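Local atomic coordinates of cell division protein FtsI/penicillin binding protein 2 (Legionella pneumophila subsp. pneumophila ATCC 43290, PDB entry 4ZTK), a protein that probably acts as a D,D-transpeptidase that cross-links peptidoglycan during cell division. Residues A[159-162]-A[163-166]; A[177-181]-A[182-186]; A[69-72]-A[73-76]; A[168-172]-A[173-177]. All blocks are in the same frame, centred on the assembly; numbering follows the deposited sequence.

Contact 1: A[159-162]-A[163-166]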
loop_
_atom_site.group_PDB
_atom_site.type_symbol
_atom_site.label_atom_id
_atom_site.label_comp_id
_atom_site.label_asym_id
_atom_site.label_seq_id
_atom_site.Cartn_x
_atom_site.Cartn_y
_atom_site.Cartn_z
ATOM N N GLY A 159 2.258 3.226 -12.315
ATOM C CA GLY A 159 2.203 4.572 -11.775
ATOM C C GLY A 159 3.350 4.908 -10.838
ATOM O O GLY A 159 3.314 5.931 -10.157
ATOM N N PHE A 160 4.368 4.053 -10.796
ATOM C CA PHE A 160 5.526 4.309 -9.948
ATOM C C PHE A 160 6.627 5.083 -10.677
ATOM O O PHE A 160 6.920 4.830 -11.846
ATOM C CB PHE A 160 6.095 3.003 -9.379
ATOM C CG PHE A 160 5.190 2.333 -8.395
ATOM C CD1 PHE A 160 5.163 2.744 -7.072
ATOM C CD2 PHE A 160 4.355 1.301 -8.790
ATOM C CE1 PHE A 160 4.321 2.130 -6.154
ATOM C CE2 PHE A 160 3.508 0.681 -7.878
ATOM C CZ PHE A 160 3.490 1.098 -6.559
ATOM N N ASP A 161 7.235 6.022 -9.963
ATOM C CA ASP A 161 8.391 6.758 -10.457
ATOM C C ASP A 161 9.635 5.876 -10.375
ATOM O O ASP A 161 10.182 5.665 -9.299
ATOM C CB ASP A 161 8.584 8.018 -9.612
ATOM C CG ASP A 161 9.775 8.862 -10.050
ATOM O OD1 ASP A 161 10.568 8.446 -10.927
ATOM O OD2 ASP A 161 9.914 9.968 -9.494
HETATM N N MSE A 162 10.088 5.377 -11.518
HETATM C CA MSE A 162 11.303 4.575 -11.564
HETATM C C MSE A 162 12.429 5.376 -12.208
HETATM O O MSE A 162 13.355 4.812 -12.794
HETATM C CB MSE A 162 11.050 3.284 -12.338
HETATM C CG MSE A 162 9.836 2.519 -11.838
HETATM SE SE MSE A 162 10.036 1.930 -9.985
HETATM C CE MSE A 162 11.314 0.485 -10.285
ATOM N N ASN A 163 12.343 6.699 -12.090
ATOM C CA ASN A 163 13.321 7.583 -12.720
ATOM C C ASN A 163 14.055 8.508 -11.752
ATOM O O ASN A 163 15.272 8.622 -11.818
ATOM C CB ASN A 163 12.668 8.399 -13.836
ATOM C CG ASN A 163 12.542 7.619 -15.131
ATOM O OD1 ASN A 163 11.626 6.813 -15.299
ATOM N ND2 ASN A 163 13.467 7.858 -16.058
ATOM N N SER A 164 13.317 9.161 -10.860
ATOM C CA SER A 164 13.907 10.129 -9.935
ATOM C C SER A 164 15.063 9.546 -9.147
ATOM O O SER A 164 16.211 9.947 -9.321
ATOM C CB SER A 164 12.859 10.648 -8.955
ATOM O OG SER A 164 11.822 11.328 -9.636
ATOM N N TRP A 165 14.745 8.595 -8.277
ATOM C CA TRP A 165 15.740 7.964 -7.424
ATOM C C TRP A 165 16.378 6.772 -8.135
ATOM O O TRP A 165 16.146 5.621 -7.763
ATOM C CB TRP A 165 15.100 7.529 -6.098
ATOM C CG TRP A 165 14.497 8.666 -5.287
ATOM C CD1 TRP A 165 14.643 10.007 -5.517
ATOM C CD2 TRP A 165 13.655 8.551 -4.125
ATOM N NE1 TRP A 165 13.951 10.730 -4.572
ATOM C CE2 TRP A 165 13.336 9.862 -3.708
ATOM C CE3 TRP A 165 13.142 7.469 -3.398
ATOM C CZ2 TRP A 165 12.526 10.119 -2.596
ATOM C CZ3 TRP A 165 12.338 7.728 -2.295
ATOM C CH2 TRP A 165 12.040 9.041 -1.906
ATOM N N TRP A 166 17.179 7.052 -9.162
ATOM C CA TRP A 166 17.844 5.998 -9.928
ATOM C C TRP A 166 19.216 6.441 -10.442
ATOM O O TRP A 166 19.338 7.479 -11.092
ATOM C CB TRP A 166 16.964 5.541 -11.098
ATOM C CG TRP A 166 17.435 4.265 -11.748
ATOM C CD1 TRP A 166 18.404 4.137 -12.703
ATOM C CD2 TRP A 166 16.955 2.938 -11.487
ATOM N NE1 TRP A 166 18.558 2.814 -13.050
ATOM C CE2 TRP A 166 17.680 2.059 -12.318
ATOM C CE3 TRP A 166 15.985 2.408 -10.629
ATOM C CZ2 TRP A 166 17.465 0.681 -12.315
ATOM C CZ3 TRP A 166 15.772 1.039 -10.631
ATOM C CH2 TRP A 166 16.509 0.192 -11.468
HETATM O O HOH W 1 13.106 5.950 -8.528
HETATM O O HOH W 2 9.139 6.024 -13.965
#
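Asp161 reaches forward along the chain with its carboxylate and accepts from the backbone N-H groups of Asn163 and Ser164. The bond to Asn163 makes this an Asx turn, which bends the loop between helices 148-157 and 172-181 of the transpeptidase domain. From CB, the side chain leaves with CG anti to the backbone N (chi1 -180°), a setting that points the carboxylate at the residues that follow. Beyond CG the two oxygens divide the work. OD1 is the shared acceptor. Asn163 N meets it at 2.7 Å, almost in line with the CG-OD1 bond, whereas Ser164 N arrives at 2.8 Å on the syn side, 27° out of the carboxylate plane and with a nearly straight N-H...O angle of 171°. Two N-H groups on one oxygen restrain the rotation of the carboxylate. At the tip, OD2 faces Ser164 OG, but the modelled 2.3 Å between them is too short to be trusted in detail.

Around this turn, Met162, a selenomethionine, is bent at chi2 and chi3 and packs on Arg152, Leu155 and Thr156 of helix 148-157. Trp166 makes a cation-pi contact with the same Arg152, which Asn163 also touches, so all three side chains meet that helix. A water joins the two halves of the stretch as well: it accepts from Met162 N at 2.7 Å and donates to Asn163 OD1 at 2.9 Å.

Contact 2: A[177-181]-A[182-186]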
loop_
_atom_site.group_PDB
_atom_site.type_symbol
_atom_site.label_atom_id
_atom_site.label_comp_id
_atom_site.label_asym_id
_atom_site.label_seq_id
_atom_site.Cartn_x
_atom_site.Cartn_y
_atom_site.Cartn_z
ATOM N N ALA A 177 17.313 -4.561 -6.021
ATOM C CA ALA A 177 17.143 -4.932 -4.623
ATOM C C ALA A 177 16.426 -3.813 -3.881
ATOM O O ALA A 177 15.515 -4.062 -3.093
ATOM C CB ALA A 177 18.498 -5.222 -3.978
HETATM N N MSE A 178 16.840 -2.579 -4.146
HETATM C CA MSE A 178 16.217 -1.416 -3.524
HETATM C C MSE A 178 14.768 -1.277 -3.971
HETATM O O MSE A 178 13.901 -0.913 -3.183
HETATM C CB MSE A 178 16.990 -0.143 -3.870
HETATM C CG MSE A 178 18.397 -0.097 -3.291
HETATM SE SE MSE A 178 19.369 1.501 -3.844
HETATM C CE MSE A 178 18.389 2.836 -2.813
ATOM N N ALA A 179 14.517 -1.567 -5.245
ATOM C CA ALA A 179 13.164 -1.535 -5.792
ATOM C C ALA A 179 12.249 -2.504 -5.055
ATOM O O ALA A 179 11.125 -2.159 -4.700
ATOM C CB ALA A 179 13.187 -1.864 -7.274
ATOM N N ALA A 180 12.738 -3.718 -4.824
ATOM C CA ALA A 180 11.938 -4.752 -4.172
ATOM C C ALA A 180 11.623 -4.376 -2.730
ATOM O O ALA A 180 10.613 -4.807 -2.174
ATOM C CB ALA A 180 12.649 -6.097 -4.230
ATOM N N LEU A 181 12.490 -3.568 -2.132
ATOM C CA LEU A 181 12.270 -3.091 -0.773
ATOM C C LEU A 181 11.468 -1.794 -0.756
ATOM O O LEU A 181 11.080 -1.313 0.304
ATOM C CB LEU A 181 13.604 -2.891 -0.064
ATOM C CG LEU A 181 14.384 -4.195 0.086
ATOM C CD1 LEU A 181 15.670 -3.944 0.815
ATOM C CD2 LEU A 181 13.541 -5.215 0.823
ATOM N N GLY A 182 11.219 -1.232 -1.934
ATOM C CA GLY A 182 10.503 0.024 -2.035
ATOM C C GLY A 182 11.323 1.143 -1.436
ATOM O O GLY A 182 10.780 2.103 -0.901
ATOM N N GLU A 183 12.641 1.008 -1.535
ATOM C CA GLU A 183 13.585 1.952 -0.947
ATOM C C GLU A 183 13.877 3.157 -1.854
ATOM O O GLU A 183 13.908 4.299 -1.390
ATOM C CB GLU A 183 14.886 1.214 -0.604
ATOM C CG GLU A 183 15.903 2.026 0.171
ATOM C CD GLU A 183 17.089 1.186 0.625
ATOM O OE1 GLU A 183 18.197 1.365 0.075
ATOM O OE2 GLU A 183 16.909 0.345 1.531
ATOM N N ASN A 184 14.088 2.907 -3.144
ATOM C CA ASN A 184 14.429 3.991 -4.072
ATOM C C ASN A 184 13.249 4.465 -4.925
ATOM O O ASN A 184 13.404 4.761 -6.113
ATOM C CB ASN A 184 15.624 3.608 -4.961
ATOM C CG ASN A 184 15.313 2.459 -5.913
ATOM O OD1 ASN A 184 14.626 1.502 -5.553
ATOM N ND2 ASN A 184 15.821 2.555 -7.143
ATOM N N ILE A 185 12.070 4.543 -4.316
ATOM C CA ILE A 185 10.868 4.908 -5.057
ATOM C C ILE A 185 10.040 5.942 -4.298
ATOM O O ILE A 185 9.467 5.637 -3.258
ATOM C CB ILE A 185 10.000 3.667 -5.355
ATOM C CG1 ILE A 185 10.833 2.575 -6.038
ATOM C CG2 ILE A 185 8.808 4.042 -6.218
ATOM C CD1 ILE A 185 10.091 1.269 -6.253
ATOM N N PRO A 186 9.983 7.176 -4.818
ATOM C CA PRO A 186 9.160 8.230 -4.213
ATOM C C PRO A 186 7.682 8.061 -4.563
ATOM O O PRO A 186 7.336 7.981 -5.743
ATOM C CB PRO A 186 9.707 9.507 -4.857
ATOM C CG PRO A 186 10.205 9.060 -6.198
ATOM C CD PRO A 186 10.710 7.651 -6.010
#
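Gly182 sends its N-H back to Ala179 O, 2.9 Å away, reaching that carbonyl from above its plane. Its positive phi of 66° takes the chain out of the helix, just after a last turn in which Ala180 O makes a weak hydrogen bond with Lys83 NZ, a lysine of what appears to be the SxxK motif of penicillin-binding proteins. Glu183 follows with a straighter bond, its N lying 2.8 Å from Met178 O at an N-H...O angle of 166°. The Glu183 side chain is extended up to CD and crosses that of Met178 (selenomethionine), with OE1 3.2 Å from the methyl CE. Asn184 approaches Met178 at about a right angle: its CB rests 3.6 Å from CE, and OD1 lies 3.3 Å from Met178 CB. The other end of this buried amide, ND2, bonds Trp165 O, anchoring the loop that precedes the helix. Ile185 brings CD1 to 3.9 Å from Ala179 O, and its side chain also packs on Met162. The paired bonds from Gly182 and Glu183 into the last turn of helix 172-181 form a Schellman motif, a common C-terminal helix cap.

Contact 3: A[69-72]-A[73-76]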
loop_
_atom_site.group_PDB
_atom_site.type_symbol
_atom_site.label_atom_id
_atom_site.label_comp_id
_atom_site.label_asym_id
_atom_site.label_seq_id
_atom_site.Cartn_x
_atom_site.Cartn_y
_atom_site.Cartn_z
ATOM N N GLU A 69 4.340 18.883 7.082
ATOM C CA GLU A 69 3.803 18.975 5.736
ATOM C C GLU A 69 2.593 18.063 5.648
ATOM O O GLU A 69 2.600 16.957 6.188
ATOM C CB GLU A 69 4.841 18.558 4.698
ATOM C CG GLU A 69 4.292 18.515 3.280
ATOM C CD GLU A 69 5.305 18.014 2.274
ATOM O OE1 GLU A 69 5.016 18.072 1.059
ATOM O OE2 GLU A 69 6.389 17.560 2.698
ATOM N N SER A 70 1.545 18.531 4.981
ATOM C CA SER A 70 0.353 17.725 4.805
ATOM C C SER A 70 0.650 16.464 3.998
ATOM O O SER A 70 1.474 16.481 3.084
ATOM C CB SER A 70 -0.737 18.533 4.105
ATOM O OG SER A 70 -1.805 17.687 3.719
ATOM N N TRP A 71 -0.037 15.375 4.331
ATOM C CA TRP A 71 0.053 14.149 3.551
ATOM C C TRP A 71 -0.577 14.307 2.169
ATOM O O TRP A 71 -0.508 13.397 1.348
ATOM C CB TRP A 71 -0.608 12.984 4.289
ATOM C CG TRP A 71 0.189 12.489 5.443
ATOM C CD1 TRP A 71 -0.004 12.778 6.762
ATOM C CD2 TRP A 71 1.322 11.615 5.383
ATOM N NE1 TRP A 71 0.936 12.134 7.529
ATOM C CE2 TRP A 71 1.761 11.413 6.707
ATOM C CE3 TRP A 71 2.006 10.983 4.339
ATOM C CZ2 TRP A 71 2.854 10.605 7.013
ATOM C CZ3 TRP A 71 3.092 10.181 4.644
ATOM C CH2 TRP A 71 3.504 9.999 5.971
ATOM N N LYS A 72 -1.204 15.453 1.917
ATOM C CA LYS A 72 -1.737 15.742 0.595
ATOM C C LYS A 72 -0.598 15.864 -0.411
ATOM O O LYS A 72 -0.778 15.590 -1.597
ATOM C CB LYS A 72 -2.559 17.034 0.597
ATOM C CG LYS A 72 -3.863 16.979 1.389
ATOM C CD LYS A 72 -4.851 18.020 0.865
ATOM C CE LYS A 72 -6.080 18.156 1.755
ATOM N NZ LYS A 72 -5.828 19.042 2.927
ATOM N N SER A 73 0.577 16.268 0.066
ATOM C CA SER A 73 1.723 16.468 -0.820
ATOM C C SER A 73 2.992 15.708 -0.410
ATOM O O SER A 73 3.930 15.594 -1.202
ATOM C CB SER A 73 2.031 17.961 -0.955
ATOM O OG SER A 73 2.246 18.557 0.313
ATOM N N ARG A 74 3.016 15.183 0.811
ATOM C CA ARG A 74 4.223 14.564 1.370
ATOM C C ARG A 74 4.758 13.374 0.561
ATOM O O ARG A 74 4.004 12.491 0.156
ATOM C CB ARG A 74 3.982 14.157 2.828
ATOM C CG ARG A 74 5.172 13.527 3.526
ATOM C CD ARG A 74 4.952 13.532 5.032
ATOM N NE ARG A 74 5.950 12.747 5.750
ATOM C CZ ARG A 74 5.988 12.623 7.073
ATOM N NH1 ARG A 74 5.083 13.235 7.825
ATOM N NH2 ARG A 74 6.932 11.888 7.646
ATOM N N ILE A 75 6.067 13.364 0.338
ATOM C CA ILE A 75 6.718 12.311 -0.433
ATOM C C ILE A 75 7.368 11.295 0.493
ATOM O O ILE A 75 8.113 11.655 1.401
ATOM C CB ILE A 75 7.804 12.885 -1.369
ATOM C CG1 ILE A 75 7.187 13.852 -2.382
ATOM C CG2 ILE A 75 8.555 11.756 -2.079
ATOM C CD1 ILE A 75 8.196 14.452 -3.350
ATOM N N PHE A 76 7.089 10.019 0.257
ATOM C CA PHE A 76 7.633 8.971 1.104
ATOM C C PHE A 76 7.953 7.717 0.301
ATOM O O PHE A 76 7.676 7.641 -0.895
ATOM C CB PHE A 76 6.676 8.658 2.266
ATOM C CG PHE A 76 5.329 8.134 1.832
ATOM C CD1 PHE A 76 4.353 8.993 1.352
ATOM C CD2 PHE A 76 5.034 6.783 1.921
ATOM C CE1 PHE A 76 3.117 8.515 0.956
ATOM C CE2 PHE A 76 3.796 6.298 1.525
ATOM C CZ PHE A 76 2.839 7.167 1.043
HETATM O O HOH W 3 7.748 15.755 0.636
HETATM O O HOH W 4 1.425 12.063 0.339
#
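Trp71 and Arg74 lie side by side in a tight turn between strand 56-63 and helix 83-92, the turn being a beta turn over Ser70 to Ser73 that begins with an ST turn at Ser70. The flat groups come first. The guanidinium of Arg74 is stacked on one face of the indole with the planes only 8° apart, its CZ set off-centre 4.2 Å from the centroid of the Trp71 six-membered ring. Arg74 CD sits almost straight above that centroid at 3.8 Å, a CH-pi contact. An extended arginine, CG anti to the backbone N (chi1 -179°), runs along the indole in this way and delivers NH2 to a salt bridge with Glu281. At its rim the indole points an edge at the face of Phe76, the planes 80° apart and Trp71 CZ3 3.7 Å from Phe76 CD1.

Backbone N-H groups are held by Ser70. Its OG accepts from Lys72 N at 2.9 Å, closing the ST turn, and also hydrogen-bonds Glu61 OE1 of strand 56-63; Ser70 O receives Ser73 N at 3.2 Å and, more weakly, Arg74 N.

Among side chains, Trp71 NE1 bonds Ser43 OG at the start of strand 43-49, and Ser73 OG donates to the anti lone pair of Glu69 OE1 at 2.9 Å. Glu69 OE2 accepts from a water 3.1 Å away that also takes the N-H of Ile75.

Contact 4: A[168-172]-A[173-177]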
loop_
_atom_site.group_PDB
_atom_site.type_symbol
_atom_site.label_atom_id
_atom_site.label_comp_id
_atom_site.label_asym_id
_atom_site.label_seq_id
_atom_site.Cartn_x
_atom_site.Cartn_y
_atom_site.Cartn_z
ATOM N N ALA A 168 22.746 5.872 -12.692
ATOM C CA ALA A 168 23.181 5.271 -13.948
ATOM C C ALA A 168 24.309 4.255 -13.776
ATOM O O ALA A 168 24.265 3.171 -14.358
ATOM C CB ALA A 168 23.589 6.355 -14.941
ATOM N N ASP A 169 25.318 4.601 -12.983
ATOM C CA ASP A 169 26.485 3.733 -12.841
ATOM C C ASP A 169 26.465 2.903 -11.558
ATOM O O ASP A 169 27.487 2.351 -11.150
ATOM C CB ASP A 169 27.789 4.533 -12.965
ATOM C CG ASP A 169 27.969 5.543 -11.847
ATOM O OD1 ASP A 169 29.121 5.995 -11.644
ATOM O OD2 ASP A 169 26.969 5.880 -11.172
ATOM N N GLN A 170 25.298 2.818 -10.931
ATOM C CA GLN A 170 25.107 1.933 -9.790
ATOM C C GLN A 170 24.674 0.555 -10.292
ATOM O O GLN A 170 23.978 0.454 -11.302
ATOM C CB GLN A 170 24.059 2.511 -8.836
ATOM C CG GLN A 170 23.754 1.650 -7.621
ATOM C CD GLN A 170 24.937 1.519 -6.684
ATOM O OE1 GLN A 170 25.834 0.702 -6.903
ATOM N NE2 GLN A 170 24.947 2.326 -5.629
ATOM N N SER A 171 25.104 -0.493 -9.594
ATOM C CA SER A 171 24.765 -1.867 -9.948
ATOM C C SER A 171 23.275 -2.038 -10.238
ATOM O O SER A 171 22.429 -1.539 -9.493
ATOM C CB SER A 171 25.187 -2.812 -8.823
ATOM O OG SER A 171 24.616 -4.098 -8.983
ATOM N N ASP A 172 22.959 -2.718 -11.336
ATOM C CA ASP A 172 21.568 -3.010 -11.678
ATOM C C ASP A 172 20.938 -3.855 -10.586
ATOM O O ASP A 172 19.796 -3.645 -10.206
ATOM C CB ASP A 172 21.474 -3.767 -13.003
ATOM C CG ASP A 172 21.568 -2.855 -14.212
ATOM O OD1 ASP A 172 21.495 -1.618 -14.043
ATOM O OD2 ASP A 172 21.699 -3.383 -15.337
ATOM N N ASP A 173 21.692 -4.825 -10.085
ATOM C CA ASP A 173 21.146 -5.743 -9.100
ATOM C C ASP A 173 20.920 -5.064 -7.759
ATOM O O ASP A 173 19.953 -5.366 -7.059
ATOM C CB ASP A 173 22.022 -6.987 -8.968
ATOM C CG ASP A 173 21.880 -7.912 -10.161
ATOM O OD1 ASP A 173 20.799 -7.894 -10.790
ATOM O OD2 ASP A 173 22.837 -8.645 -10.481
ATOM N N LEU A 174 21.798 -4.129 -7.413
ATOM C CA LEU A 174 21.631 -3.390 -6.173
ATOM C C LEU A 174 20.362 -2.548 -6.242
ATOM O O LEU A 174 19.601 -2.480 -5.280
ATOM C CB LEU A 174 22.844 -2.508 -5.891
ATOM C CG LEU A 174 23.043 -2.120 -4.425
ATOM C CD1 LEU A 174 23.189 -3.367 -3.565
ATOM C CD2 LEU A 174 24.256 -1.218 -4.258
ATOM N N GLN A 175 20.134 -1.918 -7.391
ATOM C CA GLN A 175 18.968 -1.060 -7.563
ATOM C C GLN A 175 17.665 -1.850 -7.679
ATOM O O GLN A 175 16.616 -1.380 -7.245
ATOM C CB GLN A 175 19.160 -0.120 -8.751
ATOM C CG GLN A 175 20.291 0.868 -8.523
ATOM C CD GLN A 175 20.440 1.867 -9.646
ATOM O OE1 GLN A 175 19.853 2.948 -9.608
ATOM N NE2 GLN A 175 21.236 1.516 -10.652
ATOM N N LEU A 176 17.732 -3.049 -8.252
ATOM C CA LEU A 176 16.568 -3.938 -8.254
ATOM C C LEU A 176 16.267 -4.421 -6.831
ATOM O O LEU A 176 15.115 -4.658 -6.473
ATOM C CB LEU A 176 16.790 -5.125 -9.193
ATOM C CG LEU A 176 16.743 -4.782 -10.686
ATOM C CD1 LEU A 176 17.091 -5.993 -11.537
ATOM C CD2 LEU A 176 15.371 -4.231 -11.071
ATOM N N ALA A 177 17.313 -4.561 -6.021
ATOM C CA ALA A 177 17.143 -4.932 -4.623
ATOM C C ALA A 177 16.426 -3.813 -3.881
ATOM O O ALA A 177 15.515 -4.062 -3.093
ATOM C CB ALA A 177 18.498 -5.222 -3.978
#
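Gln170 lays its aliphatic part across Gln175, CG to CG 3.7 Å apart, with the two amide planes turned 65° from each other. Bent at chi2 (66°), the Gln170 chain curls round to the backbone of the next residue, where OE1 accepts from Ser171 N at 3.0 Å in the carbonyl plane, on a lone pair. The same amide rests on Leu174, whose CD2 lies 3.6 Å from Gln170 OE1, so a methyl packs beside a polar group that is already engaged.

Ser171 comes next and is the N-cap of helix 172-181. With OG anti to the backbone N, the hydroxyl is turned toward the first helical turn and accepts from Leu174 N at 3.2 Å, satisfying an N-H that has no preceding helical carbonyl. Ser171 O begins the regular pattern by accepting from Gln175 N at 3.1 Å, and it also receives a long, weak bond from Gln175 NE2. The other end of that amide, Gln175 OE1, takes the N-H of Gln167 and ties the helix to the incoming loop.

Asp172 continues the helical bonding, its O receiving Leu176 N at 2.9 Å. That oxygen is also lined by apolar atoms, Leu176 CG being 3.3 Å away. Leu176 packs on Val148 and Ile151 of helix 148-157, and the side chain of Asp172 likewise touches Val148.

Contacts 4 and 2 hold the two ends of helix 172-181 and share Ala177: a serine hydroxyl caps the partly buried start, whereas glycine and backbone bonds close the buried end. Contact 1, at the surface in the loop leading toward this helix, relies on a carboxylate and waters, and it touches both: Trp165 packs on Ile185 and Pro186 of contact 2, and Trp166 lies against Gln175 of contact 4. Contact 3 lies beside the central antiparallel sheet and is the one built on stacked aromatic and guanidinium groups. It touches contact 2 where Ile75 packs on Pro186, in the loop after helix 172-181, but stays about 14 Å from contact 4 at the nearest atoms.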